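Local coordinates for HMG box-containing protein 1 (Homo sapiens, PDB 3QVE) that represses transcription by binding the promoters of target genes, regulating the cell cycle and the Wnt pathway, and is represented here by its AXH domain, at residues L18-G23 against G49-Y54; K26-V31 against L88-C93. All blocks are in the same frame, centred on the assembly; numbering follows the deposited sequence.

Contact 1: residues L18-G23 against G49-Y54. With EDO (1,2-ethanediol), chain K.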
loop_
_atom_site.group_PDB
_atom_site.type_symbol
_atom_site.label_atom_id
_atom_site.label_comp_id
_atom_site.label_asym_id
_atom_site.label_seq_id
_atom_site.Cartn_x
_atom_site.Cartn_y
_atom_site.Cartn_z
ATOM N N LEU A 18 4.466 6.737 -4.384
ATOM C CA LEU A 18 4.914 6.751 -2.999
ATOM C C LEU A 18 5.416 8.137 -2.611
ATOM O O LEU A 18 6.063 8.812 -3.408
ATOM C CB LEU A 18 6.102 5.817 -2.839
ATOM C CG LEU A 18 5.825 4.368 -3.254
ATOM C CD1 LEU A 18 7.101 3.590 -3.043
ATOM C CD2 LEU A 18 4.602 3.763 -2.500
ATOM N N CYS A 19 5.157 8.535 -1.372
ATOM C CA CYS A 19 5.713 9.778 -0.833
ATOM C C CYS A 19 6.098 9.565 0.617
ATOM O O CYS A 19 5.274 9.603 1.501
ATOM C CB CYS A 19 4.712 10.911 -0.991
ATOM S SG CYS A 19 5.466 12.520 -0.514
ATOM N N PHE A 20 7.384 9.289 0.841
ATOM C CA PHE A 20 7.917 9.065 2.158
ATOM C C PHE A 20 8.017 10.398 2.897
ATOM O O PHE A 20 8.463 11.393 2.338
ATOM C CB PHE A 20 9.298 8.417 2.055
ATOM C CG PHE A 20 9.255 7.002 1.635
ATOM C CD1 PHE A 20 9.100 6.004 2.592
ATOM C CD2 PHE A 20 9.311 6.644 0.302
ATOM C CE1 PHE A 20 9.031 4.691 2.225
ATOM C CE2 PHE A 20 9.234 5.326 -0.067
ATOM C CZ PHE A 20 9.113 4.341 0.896
ATOM N N HIS A 21 7.557 10.443 4.132
ATOM C CA HIS A 21 7.604 11.698 4.872
ATOM C C HIS A 21 9.013 11.986 5.409
ATOM O O HIS A 21 9.347 13.130 5.662
ATOM C CB HIS A 21 6.601 11.677 6.044
ATOM C CG HIS A 21 5.161 11.674 5.632
ATOM N ND1 HIS A 21 4.169 12.226 6.417
ATOM C CD2 HIS A 21 4.536 11.162 4.539
ATOM C CE1 HIS A 21 3.000 12.078 5.815
ATOM N NE2 HIS A 21 3.195 11.438 4.672
ATOM N N LYS A 22 9.834 10.953 5.613
ATOM C CA LYS A 22 11.197 11.149 6.099
ATOM C C LYS A 22 12.177 10.582 5.107
ATOM O O LYS A 22 11.810 9.836 4.205
ATOM C CB LYS A 22 11.427 10.482 7.458
ATOM C CG LYS A 22 10.541 11.048 8.587
ATOM C CD LYS A 22 11.188 12.080 9.452
ATOM C CE LYS A 22 10.217 12.582 10.540
ATOM N NZ LYS A 22 9.988 11.530 11.588
ATOM N N GLY A 23 13.435 10.971 5.258
ATOM C CA GLY A 23 14.502 10.430 4.409
ATOM C C GLY A 23 14.969 11.378 3.326
ATOM O O GLY A 23 14.545 12.522 3.262
ATOM N N GLY A 49 19.814 1.769 -1.365
ATOM C CA GLY A 49 18.839 1.011 -0.577
ATOM C C GLY A 49 18.386 1.712 0.697
ATOM O O GLY A 49 18.247 1.071 1.745
ATOM N N ILE A 50 18.121 3.017 0.583
ATOM C CA ILE A 50 17.689 3.895 1.698
ATOM C C ILE A 50 16.503 3.383 2.578
ATOM O O ILE A 50 16.414 3.732 3.764
ATOM C CB ILE A 50 17.377 5.350 1.152
ATOM C CG1 ILE A 50 18.678 6.091 0.770
ATOM C CG2 ILE A 50 16.531 6.196 2.141
ATOM C CD1 ILE A 50 18.887 6.298 -0.729
ATOM N N HIS A 51 15.614 2.557 2.017
ATOM C CA HIS A 51 14.413 2.108 2.727
ATOM C C HIS A 51 14.302 0.575 2.907
ATOM O O HIS A 51 13.200 0.015 2.943
ATOM C CB HIS A 51 13.187 2.661 1.997
ATOM C CG HIS A 51 13.010 4.141 2.142
ATOM N ND1 HIS A 51 13.346 5.039 1.152
ATOM C CD2 HIS A 51 12.528 4.880 3.168
ATOM C CE1 HIS A 51 13.070 6.265 1.560
ATOM N NE2 HIS A 51 12.565 6.194 2.779
ATOM N N LYS A 52 15.442 -0.100 3.026
ATOM C CA LYS A 52 15.438 -1.545 3.227
ATOM C C LYS A 52 14.717 -1.847 4.537
ATOM O O LYS A 52 15.056 -1.267 5.580
ATOM C CB LYS A 52 16.860 -2.129 3.282
ATOM C CG LYS A 52 16.894 -3.641 3.609
ATOM C CD LYS A 52 18.310 -4.184 3.849
ATOM C CE LYS A 52 18.270 -5.670 4.213
ATOM N NZ LYS A 52 19.571 -6.166 4.744
ATOM N N GLY A 53 13.724 -2.742 4.481
ATOM C CA GLY A 53 13.038 -3.169 5.685
ATOM C C GLY A 53 11.913 -2.222 6.086
ATOM O O GLY A 53 11.238 -2.486 7.083
ATOM N N TYR A 54 11.691 -1.138 5.336
ATOM C CA TYR A 54 10.623 -0.205 5.681
ATOM C C TYR A 54 9.281 -0.926 5.680
ATOM O O TYR A 54 8.908 -1.554 4.709
ATOM C CB TYR A 54 10.548 0.964 4.725
ATOM C CG TYR A 54 9.508 1.994 5.138
ATOM C CD1 TYR A 54 9.860 3.124 5.901
ATOM C CD2 TYR A 54 8.182 1.859 4.736
ATOM C CE1 TYR A 54 8.883 4.068 6.252
ATOM C CE2 TYR A 54 7.199 2.777 5.087
ATOM C CZ TYR A 54 7.560 3.884 5.847
ATOM O OH TYR A 54 6.563 4.759 6.205
HETATM C C1 EDO K . 14.330 14.178 8.761
HETATM O O1 EDO K . 13.667 14.866 7.683
HETATM C C2 EDO K . 14.944 12.964 8.112
HETATM O O2 EDO K . 14.601 13.163 6.750
#

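Contact 2: residues K26-V31 against L88-C93. With EDO (1,2-ethanediol), chain K.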
loop_
_atom_site.group_PDB
_atom_site.type_symbol
_atom_site.label_atom_id
_atom_site.label_comp_id
_atom_site.label_asym_id
_atom_site.label_seq_id
_atom_site.Cartn_x
_atom_site.Cartn_y
_atom_site.Cartn_z
ATOM N N LYS A 26 11.724 13.065 -0.356
ATOM C CA LYS A 26 10.374 13.333 0.161
ATOM C C LYS A 26 9.424 13.766 -0.980
ATOM O O LYS A 26 8.392 14.381 -0.725
ATOM C CB LYS A 26 10.394 14.426 1.252
ATOM C CG LYS A 26 11.132 14.063 2.565
ATOM C CD LYS A 26 11.210 15.345 3.475
ATOM C CE LYS A 26 12.051 15.197 4.738
ATOM N NZ LYS A 26 13.450 14.797 4.451
ATOM N N GLU A 27 9.796 13.450 -2.221
ATOM C CA GLU A 27 8.967 13.765 -3.368
ATOM C C GLU A 27 8.161 12.522 -3.726
ATOM O O GLU A 27 8.492 11.416 -3.324
ATOM C CB GLU A 27 9.833 14.196 -4.566
ATOM C CG GLU A 27 10.617 15.500 -4.358
ATOM C CD GLU A 27 10.020 16.698 -5.093
ATOM O OE1 GLU A 27 9.844 16.642 -6.337
ATOM O OE2 GLU A 27 9.738 17.706 -4.419
ATOM N N TRP A 28 7.104 12.735 -4.496
ATOM C CA TRP A 28 6.280 11.659 -5.040
ATOM C C TRP A 28 7.117 10.898 -6.046
ATOM O O TRP A 28 7.807 11.533 -6.817
ATOM C CB TRP A 28 5.098 12.271 -5.759
ATOM C CG TRP A 28 4.049 12.633 -4.787
ATOM C CD1 TRP A 28 3.786 13.875 -4.291
ATOM C CD2 TRP A 28 3.139 11.736 -4.146
ATOM N NE1 TRP A 28 2.764 13.809 -3.381
ATOM C CE2 TRP A 28 2.332 12.511 -3.286
ATOM C CE3 TRP A 28 2.920 10.351 -4.221
ATOM C CZ2 TRP A 28 1.321 11.954 -2.503
ATOM C CZ3 TRP A 28 1.901 9.792 -3.443
ATOM C CH2 TRP A 28 1.116 10.588 -2.601
ATOM N N GLN A 29 7.084 9.566 -6.012
ATOM C CA GLN A 29 7.739 8.748 -7.003
ATOM C C GLN A 29 6.892 7.529 -7.366
ATOM O O GLN A 29 6.227 6.934 -6.514
ATOM C CB GLN A 29 9.148 8.277 -6.545
ATOM C CG GLN A 29 9.288 8.032 -5.094
ATOM C CD GLN A 29 10.727 7.808 -4.593
ATOM O OE1 GLN A 29 11.603 7.314 -5.339
ATOM N NE2 GLN A 29 10.962 8.144 -3.292
ATOM N N ASP A 30 6.936 7.165 -8.643
ATOM C CA ASP A 30 6.279 5.956 -9.065
ATOM C C ASP A 30 6.945 4.769 -8.381
ATOM O O ASP A 30 8.167 4.722 -8.248
ATOM C CB ASP A 30 6.367 5.849 -10.563
ATOM C CG ASP A 30 5.925 4.521 -11.066
ATOM O OD1 ASP A 30 4.700 4.345 -11.208
ATOM O OD2 ASP A 30 6.824 3.669 -11.286
ATOM N N VAL A 31 6.128 3.797 -7.995
ATOM C CA VAL A 31 6.607 2.625 -7.293
ATOM C C VAL A 31 7.649 1.825 -8.090
ATOM O O VAL A 31 8.620 1.310 -7.491
ATOM C CB VAL A 31 5.452 1.758 -6.818
ATOM C CG1 VAL A 31 4.756 1.039 -8.005
ATOM C CG2 VAL A 31 5.906 0.779 -5.744
ATOM N N LEU A 88 6.233 8.362 8.387
ATOM C CA LEU A 88 5.014 7.960 7.687
ATOM C C LEU A 88 5.243 7.827 6.194
ATOM O O LEU A 88 6.250 8.319 5.631
ATOM C CB LEU A 88 3.907 8.965 7.972
ATOM C CG LEU A 88 3.602 9.211 9.469
ATOM C CD1 LEU A 88 2.429 10.193 9.619
ATOM C CD2 LEU A 88 3.339 7.895 10.228
ATOM N N LEU A 89 4.306 7.154 5.545
ATOM C CA LEU A 89 4.295 7.017 4.075
ATOM C C LEU A 89 2.933 7.374 3.579
ATOM O O LEU A 89 1.955 6.817 4.087
ATOM C CB LEU A 89 4.563 5.566 3.678
ATOM C CG LEU A 89 4.399 5.136 2.204
ATOM C CD1 LEU A 89 5.364 5.857 1.313
ATOM C CD2 LEU A 89 4.565 3.627 2.068
ATOM N N THR A 90 2.856 8.248 2.574
ATOM C CA THR A 90 1.594 8.511 1.879
ATOM C C THR A 90 1.717 7.901 0.488
ATOM O O THR A 90 2.777 7.974 -0.134
ATOM C CB THR A 90 1.275 10.020 1.814
ATOM O OG1 THR A 90 1.200 10.500 3.165
ATOM C CG2 THR A 90 -0.094 10.288 1.117
ATOM N N VAL A 91 0.649 7.263 0.019
ATOM C CA VAL A 91 0.643 6.659 -1.294
ATOM C C VAL A 91 -0.576 7.124 -2.053
ATOM O O VAL A 91 -1.583 7.522 -1.453
ATOM C CB VAL A 91 0.640 5.080 -1.257
ATOM C CG1 VAL A 91 1.731 4.546 -0.338
ATOM C CG2 VAL A 91 -0.688 4.540 -0.861
ATOM N N GLU A 92 -0.470 7.084 -3.376
ATOM C CA GLU A 92 -1.619 7.166 -4.262
ATOM C C GLU A 92 -1.791 5.799 -4.890
ATOM O O GLU A 92 -0.826 5.236 -5.389
ATOM C CB GLU A 92 -1.365 8.184 -5.349
ATOM C CG GLU A 92 -2.528 8.459 -6.258
ATOM C CD GLU A 92 -2.081 9.011 -7.591
ATOM O OE1 GLU A 92 -2.112 10.258 -7.717
ATOM O OE2 GLU A 92 -1.701 8.215 -8.499
ATOM N N CYS A 93 -2.988 5.227 -4.841
ATOM C CA CYS A 93 -3.180 3.907 -5.441
ATOM C C CYS A 93 -4.536 3.837 -6.125
ATOM O O CYS A 93 -5.384 4.689 -5.935
ATOM C CB CYS A 93 -3.015 2.845 -4.377
ATOM S SG CYS A 93 -4.298 2.834 -3.226
HETATM C C1 EDO K . 14.330 14.178 8.761
HETATM O O1 EDO K . 13.667 14.866 7.683
HETATM C C2 EDO K . 14.944 12.964 8.112
HETATM O O2 EDO K . 14.601 13.163 6.750
#

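Contact 1: residues L18-G23 against G49-Y54
The ring of Phe20, at the end of strand 17-20, meets His51 on one face and Tyr54 at its edge, in an aromatic cluster of the AXH domain where the loop between helix 31-37 and strand 59-69 packs against the end of strand 17-20. The dense part is made of these three rings. His51 stacks nearly parallel on Phe20, with centroids 3.9 Å apart and planes at 20°; the overlap is offset, NE2 of His51 lying 3.5 Å from CD1 of Phe20. Tyr54 meets the same phenyl ring in a T-shaped arrangement, planes at 85°: Phe20 points the CE1 corner of its edge at the middle of the tyrosine face, and CE1 is 3.9 Å from CD2 of Tyr54. CG of Tyr54 stands anti to the backbone N (chi1 -176°), which carries the ring to that edge, while its OH bonds to the carbonyl O of Gly87. A type II turn from His51 to Tyr54, closed by Tyr54 N to His51 O at 3.1 Å, links the two residues, and both direct CB toward segment 18-23.

Toward solvent the contact thins. Ile50, poorly ordered, lays CG2 over the other face of the His51 ring, and exposed Lys22 brings its carbonyl O near the imidazole edge. Beyond it, Gly23 N donates a hydrogen bond of 2.9 Å to O2 of a bound ethanediol.

Contact 2: residues K26-V31 against L88-C93
Trp28 reaches across to strand 89-94 with the far end of its indole, the CZ3 and CH2 corner of the six-membered ring, and meets Thr90, Val91 and Glu92. The closest approach is to the backbone: CZ3 comes within 3.6 Å of Glu92 N. CH2 lies 3.9 Å from the carbonyl C of Val91; both strand atoms sit at the edge of the indole, near its plane, so the ring stands with its rim on the peptide between these two residues. With CG anti to the carbonyl carbon, chi1 -81°, the indole extends to the strand and its six-membered ring leads.

Apolar side-chain contacts flank this edge. The methyl CG2 of Thr90 is 3.9 Å from CH2 of Trp28, and CB of Glu92 is 4.1 Å from CZ3 of the same indole. In both residues CB is directed toward segment 26-31, whereas that of Val91 between them is directed away, in the usual alternation along a strand.

Polar bonding is directed elsewhere. No hydrogen bond joins the two segments; OG1 of Thr90 is paired with His21 NE2 and Thr78 OG1. At the other end, Lys26 NZ makes a 3.0 Å hydrogen bond to O2 of the bound ethanediol and also bonds to Gly23 O, while Asp30 N-caps helix 31-37 through OD2.

The indole lies at the 29-30 edge of the antiparallel AXH sheet and passes strand 17-20, touching Cys19, to reach strand 89-94, the third strand counted from that edge.

How the contacts relate
Strand 17-20 is common ground: it supplies Phe20 to contact 1 and is the strand that the indole of contact 2 passes. Both contacts are partly buried, their centres about 9 Å apart, but contact 1 encloses two buried aromatic residues where a loop meets the sheet, whereas contact 2 rests a single partly exposed indole on strand 89-94. Ring stacking dominates the first; an indole edge against backbone, without a hydrogen bond or ring stack, makes the second. Besides the His21-Thr90 side-chain pair, a probable backbone hydrogen bond of 2.7 Å from Cys19 N to Thr90 O joins them directly. One ethanediol bridges Gly23 and Lys26, exposed residues of segments 18-23 and 26-31.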